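Local coordinates for UDP-L-Rhamnose Synthase (Acanthamoeba polyphaga mimivirus, PDB 7JID), which is a viral UDP-L-rhamnose synthase, an NADP-binding oxidoreductase that probably completes the conversion of a UDP-linked sugar into UDP-L-rhamnose, at residues His151-Arg163 and Met205-Thr217. Sequence-based numbering, arbitrary orientation.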
loop_
_atom_site.group_PDB
_atom_site.type_symbol
_atom_site.label_atom_id
_atom_site.label_comp_id
_atom_site.label_asym_id
_atom_site.label_seq_id
_atom_site.Cartn_x
_atom_site.Cartn_y
_atom_site.Cartn_z
ATOM N N HIS A 151 -6.135 -6.313 -9.965
ATOM C CA HIS A 151 -6.482 -6.297 -11.406
ATOM C C HIS A 151 -5.234 -6.660 -12.217
ATOM O O HIS A 151 -5.397 -7.077 -13.372
ATOM C CB HIS A 151 -7.086 -4.949 -11.794
ATOM C CG HIS A 151 -8.518 -4.795 -11.386
ATOM N ND1 HIS A 151 -8.920 -4.560 -10.053
ATOM C CD2 HIS A 151 -9.658 -4.778 -12.127
ATOM C CE1 HIS A 151 -10.243 -4.464 -10.013
ATOM N NE2 HIS A 151 -10.699 -4.499 -11.290
ATOM N N PHE A 152 -4.026 -6.495 -11.671
ATOM C CA PHE A 152 -2.777 -6.965 -12.327
ATOM C C PHE A 152 -2.651 -8.493 -12.287
ATOM O O PHE A 152 -1.719 -9.023 -12.952
ATOM C CB PHE A 152 -1.546 -6.326 -11.682
ATOM C CG PHE A 152 -1.422 -4.876 -12.017
ATOM C CD1 PHE A 152 -1.000 -4.477 -13.266
ATOM C CD2 PHE A 152 -1.688 -3.906 -11.075
ATOM C CE1 PHE A 152 -0.887 -3.130 -13.572
ATOM C CE2 PHE A 152 -1.557 -2.558 -11.376
ATOM C CZ PHE A 152 -1.196 -2.171 -12.645
ATOM N N PHE A 153 -3.550 -9.199 -11.586
ATOM C CA PHE A 153 -3.569 -10.664 -11.456
ATOM C C PHE A 153 -4.904 -11.230 -11.981
ATOM O O PHE A 153 -5.368 -12.218 -11.482
ATOM C CB PHE A 153 -3.355 -11.073 -9.997
ATOM C CG PHE A 153 -2.034 -10.655 -9.416
ATOM C CD1 PHE A 153 -0.961 -11.525 -9.409
ATOM C CD2 PHE A 153 -1.877 -9.398 -8.859
ATOM C CE1 PHE A 153 0.258 -11.130 -8.880
ATOM C CE2 PHE A 153 -0.661 -9.010 -8.311
ATOM C CZ PHE A 153 0.397 -9.887 -8.309
ATOM N N ASP A 154 -5.448 -10.620 -13.021
ATOM C CA ASP A 154 -6.825 -10.913 -13.482
ATOM C C ASP A 154 -6.971 -12.370 -13.944
ATOM O O ASP A 154 -8.091 -12.882 -13.899
ATOM C CB ASP A 154 -7.216 -9.934 -14.581
ATOM C CG ASP A 154 -8.713 -9.919 -14.835
ATOM O OD1 ASP A 154 -9.444 -9.517 -13.937
ATOM O OD2 ASP A 154 -9.123 -10.267 -15.959
ATOM N N ASN A 155 -5.903 -13.031 -14.402
ATOM C CA ASN A 155 -6.006 -14.430 -14.903
ATOM C C ASN A 155 -5.614 -15.446 -13.836
ATOM O O ASN A 155 -5.733 -16.642 -14.105
ATOM C CB ASN A 155 -5.180 -14.648 -16.168
ATOM C CG ASN A 155 -5.525 -13.675 -17.272
ATOM O OD1 ASN A 155 -6.698 -13.397 -17.533
ATOM N ND2 ASN A 155 -4.505 -13.140 -17.914
ATOM N N ASP A 156 -5.220 -15.004 -12.641
ATOM C CA ASP A 156 -4.614 -15.858 -11.604
ATOM C C ASP A 156 -5.351 -15.732 -10.287
ATOM O O ASP A 156 -5.254 -16.662 -9.460
ATOM C CB ASP A 156 -3.162 -15.428 -11.395
ATOM C CG ASP A 156 -2.331 -15.855 -12.584
ATOM O OD1 ASP A 156 -2.184 -17.092 -12.726
ATOM O OD2 ASP A 156 -1.969 -14.955 -13.404
ATOM N N VAL A 157 -6.040 -14.614 -10.066
ATOM C CA VAL A 157 -6.670 -14.370 -8.731
ATOM C C VAL A 157 -8.152 -14.037 -8.898
ATOM O O VAL A 157 -8.484 -13.207 -9.767
ATOM C CB VAL A 157 -5.967 -13.248 -7.972
ATOM C CG1 VAL A 157 -6.687 -12.880 -6.689
ATOM C CG2 VAL A 157 -4.509 -13.606 -7.705
ATOM N N LEU A 158 -8.969 -14.622 -8.055
ATOM C CA LEU A 158 -10.387 -14.279 -7.938
ATOM C C LEU A 158 -10.508 -13.214 -6.834
ATOM O O LEU A 158 -10.297 -13.585 -5.669
ATOM C CB LEU A 158 -11.213 -15.527 -7.614
ATOM C CG LEU A 158 -12.729 -15.346 -7.529
ATOM C CD1 LEU A 158 -13.280 -14.834 -8.847
ATOM C CD2 LEU A 158 -13.359 -16.646 -7.077
ATOM N N ASN A 159 -10.885 -11.999 -7.194
ATOM C CA ASN A 159 -11.024 -10.847 -6.272
ATOM C C ASN A 159 -12.518 -10.606 -6.029
ATOM O O ASN A 159 -13.172 -10.014 -6.873
ATOM C CB ASN A 159 -10.227 -9.675 -6.814
ATOM C CG ASN A 159 -10.569 -8.378 -6.119
ATOM O OD1 ASN A 159 -10.676 -8.371 -4.898
ATOM N ND2 ASN A 159 -10.635 -7.313 -6.890
ATOM N N LEU A 160 -13.013 -10.995 -4.877
ATOM C CA LEU A 160 -14.462 -10.899 -4.580
ATOM C C LEU A 160 -14.715 -9.685 -3.672
ATOM O O LEU A 160 -14.102 -9.575 -2.598
ATOM C CB LEU A 160 -14.994 -12.167 -3.912
ATOM C CG LEU A 160 -14.865 -13.421 -4.775
ATOM C CD1 LEU A 160 -15.412 -14.613 -4.036
ATOM C CD2 LEU A 160 -15.499 -13.239 -6.152
ATOM N N ARG A 161 -15.494 -8.729 -4.157
ATOM C CA ARG A 161 -15.868 -7.554 -3.338
ATOM C C ARG A 161 -17.158 -7.778 -2.550
ATOM O O ARG A 161 -18.288 -7.659 -3.080
ATOM C CB ARG A 161 -15.995 -6.365 -4.291
ATOM C CG ARG A 161 -14.733 -5.956 -5.015
ATOM C CD ARG A 161 -15.116 -4.746 -5.824
ATOM N NE ARG A 161 -14.111 -4.211 -6.688
ATOM C CZ ARG A 161 -14.352 -3.523 -7.800
ATOM N NH1 ARG A 161 -15.592 -3.414 -8.258
ATOM N NH2 ARG A 161 -13.330 -3.007 -8.461
ATOM N N ILE A 162 -17.038 -8.174 -1.272
ATOM C CA ILE A 162 -18.223 -8.279 -0.381
ATOM C C ILE A 162 -18.409 -6.920 0.303
ATOM O O ILE A 162 -17.439 -6.149 0.394
ATOM C CB ILE A 162 -18.107 -9.431 0.623
ATOM C CG1 ILE A 162 -16.873 -9.274 1.516
ATOM C CG2 ILE A 162 -18.157 -10.759 -0.119
ATOM C CD1 ILE A 162 -17.011 -10.051 2.812
ATOM N N ARG A 163 -19.596 -6.711 0.801
ATOM C CA ARG A 163 -19.856 -5.556 1.683
ATOM C C ARG A 163 -20.743 -5.964 2.829
ATOM O O ARG A 163 -21.689 -6.754 2.621
ATOM C CB ARG A 163 -20.532 -4.425 0.926
ATOM C CG ARG A 163 -19.718 -3.909 -0.236
ATOM C CD ARG A 163 -20.332 -2.671 -0.882
ATOM N NE ARG A 163 -20.236 -1.513 0.003
ATOM C CZ ARG A 163 -21.226 -0.733 0.436
ATOM N NH1 ARG A 163 -22.487 -1.066 0.272
ATOM N NH2 ARG A 163 -20.950 0.327 1.156
ATOM N N MET A 205 -17.113 -20.907 -7.542
ATOM C CA MET A 205 -16.190 -20.109 -8.367
ATOM C C MET A 205 -14.718 -20.557 -8.188
ATOM O O MET A 205 -14.043 -20.717 -9.212
ATOM C CB MET A 205 -16.353 -18.620 -8.019
ATOM C CG MET A 205 -17.629 -18.077 -8.548
ATOM S SD MET A 205 -17.866 -16.369 -7.953
ATOM C CE MET A 205 -17.189 -15.524 -9.379
ATOM N N ALA A 206 -14.262 -20.801 -6.960
ATOM C CA ALA A 206 -12.881 -21.232 -6.619
ATOM C C ALA A 206 -12.712 -22.678 -7.147
ATOM O O ALA A 206 -11.739 -22.937 -7.875
ATOM C CB ALA A 206 -12.638 -21.166 -5.140
ATOM N N ARG A 207 -13.714 -23.525 -6.951
ATOM C CA ARG A 207 -13.661 -24.905 -7.526
ATOM C C ARG A 207 -13.463 -24.814 -9.041
ATOM O O ARG A 207 -12.662 -25.634 -9.639
ATOM C CB ARG A 207 -14.921 -25.674 -7.136
ATOM C CG ARG A 207 -14.922 -27.098 -7.674
ATOM C CD ARG A 207 -16.077 -27.843 -7.105
ATOM N NE ARG A 207 -15.762 -28.319 -5.771
ATOM C CZ ARG A 207 -16.339 -27.940 -4.660
ATOM N NH1 ARG A 207 -17.309 -27.047 -4.673
ATOM N NH2 ARG A 207 -15.976 -28.498 -3.525
ATOM N N ASN A 208 -14.146 -23.878 -9.699
ATOM C CA ASN A 208 -14.137 -23.738 -11.172
ATOM C C ASN A 208 -12.878 -23.035 -11.687
ATOM O O ASN A 208 -12.787 -22.871 -12.883
ATOM C CB ASN A 208 -15.386 -23.034 -11.697
ATOM C CG ASN A 208 -16.641 -23.864 -11.556
ATOM O OD1 ASN A 208 -16.569 -25.079 -11.337
ATOM N ND2 ASN A 208 -17.802 -23.213 -11.592
ATOM N N LYS A 209 -12.059 -22.480 -10.795
ATOM C CA LYS A 209 -10.848 -21.675 -11.109
ATOM C C LYS A 209 -11.286 -20.408 -11.848
ATOM O O LYS A 209 -10.517 -19.883 -12.629
ATOM C CB LYS A 209 -9.785 -22.516 -11.836
ATOM C CG LYS A 209 -9.228 -23.617 -10.961
ATOM C CD LYS A 209 -8.370 -24.654 -11.692
ATOM C CE LYS A 209 -7.132 -24.092 -12.335
ATOM N NZ LYS A 209 -6.156 -25.186 -12.580
ATOM N N THR A 210 -12.509 -19.906 -11.573
ATOM C CA THR A 210 -12.949 -18.603 -12.117
ATOM C C THR A 210 -11.971 -17.552 -11.564
ATOM O O THR A 210 -11.771 -17.566 -10.335
ATOM C CB THR A 210 -14.400 -18.292 -11.740
ATOM O OG1 THR A 210 -15.235 -19.381 -12.130
ATOM C CG2 THR A 210 -14.869 -16.980 -12.323
ATOM N N THR A 211 -11.550 -16.592 -12.373
ATOM C CA THR A 211 -10.599 -15.541 -11.929
ATOM C C THR A 211 -11.177 -14.182 -12.284
ATOM O O THR A 211 -12.200 -14.131 -12.970
ATOM C CB THR A 211 -9.165 -15.708 -12.464
ATOM O OG1 THR A 211 -9.164 -15.600 -13.889
ATOM C CG2 THR A 211 -8.563 -16.998 -11.964
ATOM N N GLY A 212 -10.534 -13.125 -11.796
ATOM C CA GLY A 212 -10.952 -11.762 -12.106
ATOM C C GLY A 212 -11.600 -11.092 -10.902
ATOM O O GLY A 212 -11.757 -11.730 -9.868
ATOM N N THR A 213 -12.089 -9.896 -11.108
ATOM C CA THR A 213 -12.815 -9.140 -10.062
ATOM C C THR A 213 -14.315 -9.415 -10.230
ATOM O O THR A 213 -14.824 -9.362 -11.353
ATOM C CB THR A 213 -12.482 -7.658 -10.115
ATOM O OG1 THR A 213 -11.098 -7.541 -9.770
ATOM C CG2 THR A 213 -13.293 -6.827 -9.152
ATOM N N PHE A 214 -15.020 -9.626 -9.125
ATOM C CA PHE A 214 -16.504 -9.712 -9.095
ATOM C C PHE A 214 -17.008 -8.898 -7.923
ATOM O O PHE A 214 -16.657 -9.198 -6.759
ATOM C CB PHE A 214 -17.004 -11.137 -8.971
ATOM C CG PHE A 214 -16.795 -11.988 -10.201
ATOM C CD1 PHE A 214 -17.873 -12.306 -11.022
ATOM C CD2 PHE A 214 -15.562 -12.563 -10.455
ATOM C CE1 PHE A 214 -17.680 -13.138 -12.124
ATOM C CE2 PHE A 214 -15.365 -13.356 -11.585
ATOM C CZ PHE A 214 -16.445 -13.677 -12.386
ATOM N N ASN A 215 -17.947 -8.014 -8.190
ATOM C CA ASN A 215 -18.846 -7.473 -7.145
ATOM C C ASN A 215 -19.624 -8.663 -6.586
ATOM O O ASN A 215 -20.163 -9.459 -7.350
ATOM C CB ASN A 215 -19.727 -6.372 -7.740
ATOM C CG ASN A 215 -18.970 -5.113 -8.045
ATOM O OD1 ASN A 215 -17.931 -4.818 -7.455
ATOM N ND2 ASN A 215 -19.457 -4.362 -9.040
ATOM N N PHE A 216 -19.635 -8.805 -5.276
ATOM C CA PHE A 216 -20.024 -10.053 -4.606
ATOM C C PHE A 216 -20.979 -9.701 -3.468
ATOM O O PHE A 216 -20.822 -10.163 -2.343
ATOM C CB PHE A 216 -18.797 -10.838 -4.183
ATOM C CG PHE A 216 -19.102 -12.301 -4.161
ATOM C CD1 PHE A 216 -19.237 -13.003 -5.344
ATOM C CD2 PHE A 216 -19.135 -12.977 -2.963
ATOM C CE1 PHE A 216 -19.476 -14.378 -5.293
ATOM C CE2 PHE A 216 -19.408 -14.333 -2.918
ATOM C CZ PHE A 216 -19.535 -15.027 -4.097
ATOM N N THR A 217 -21.999 -8.939 -3.835
ATOM C CA THR A 217 -23.160 -8.621 -2.982
ATOM C C THR A 217 -24.427 -9.226 -3.602
ATOM O O THR A 217 -24.478 -9.445 -4.831
ATOM C CB THR A 217 -23.291 -7.107 -2.816
ATOM O OG1 THR A 217 -23.248 -6.562 -4.132
ATOM C CG2 THR A 217 -22.190 -6.512 -1.957
HETATM O O HOH W 1 -9.130 -8.419 -11.429
HETATM O O HOH W 2 -12.018 -8.846 -13.795
#
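Asn159 and Thr213 pair on one face of two neighbouring parallel strands, 157-162 and 212-215, and illustrate how such a sheet carries different chemistry on its two faces. Their side chains run alongside each other, and Asn159 ND2 donates to Thr213 OG1 at 2.9 Å. That hydroxyl also lies over one face of the His151 ring, toward its rim, and meets a water held by Asp154 OD1. With Thr213 OG1 beside the backbone N (chi1 -66°), the methyl CG2 falls anti to that N and turns over a face of the Arg161 guanidinium. The extended Arg161 lies beside Asn215 and sends NH1 to OD1 (2.8 Å), nearly in the guanidinium plane; NH2 forms a salt bridge with Asp147, so two of its nitrogens have separate partners. Leu158, Leu160 and Phe214 make the other face apolar. Met205 CE covers a face of Phe214, whose CD2 touches Leu158 CD1 at 3.6 Å. Just past the strand, the Phe216 ring takes Leu160 CD1 over its centre, a CH-pi contact, and Ile162 CG2 at its edge. With helix 195-207 packed on the apolar face, strand 212-215 closes one side of the chain's Rossmann-type parallel sheet, next to 157-162, which leads at Arg163 into the UDP-rhamnose pocket.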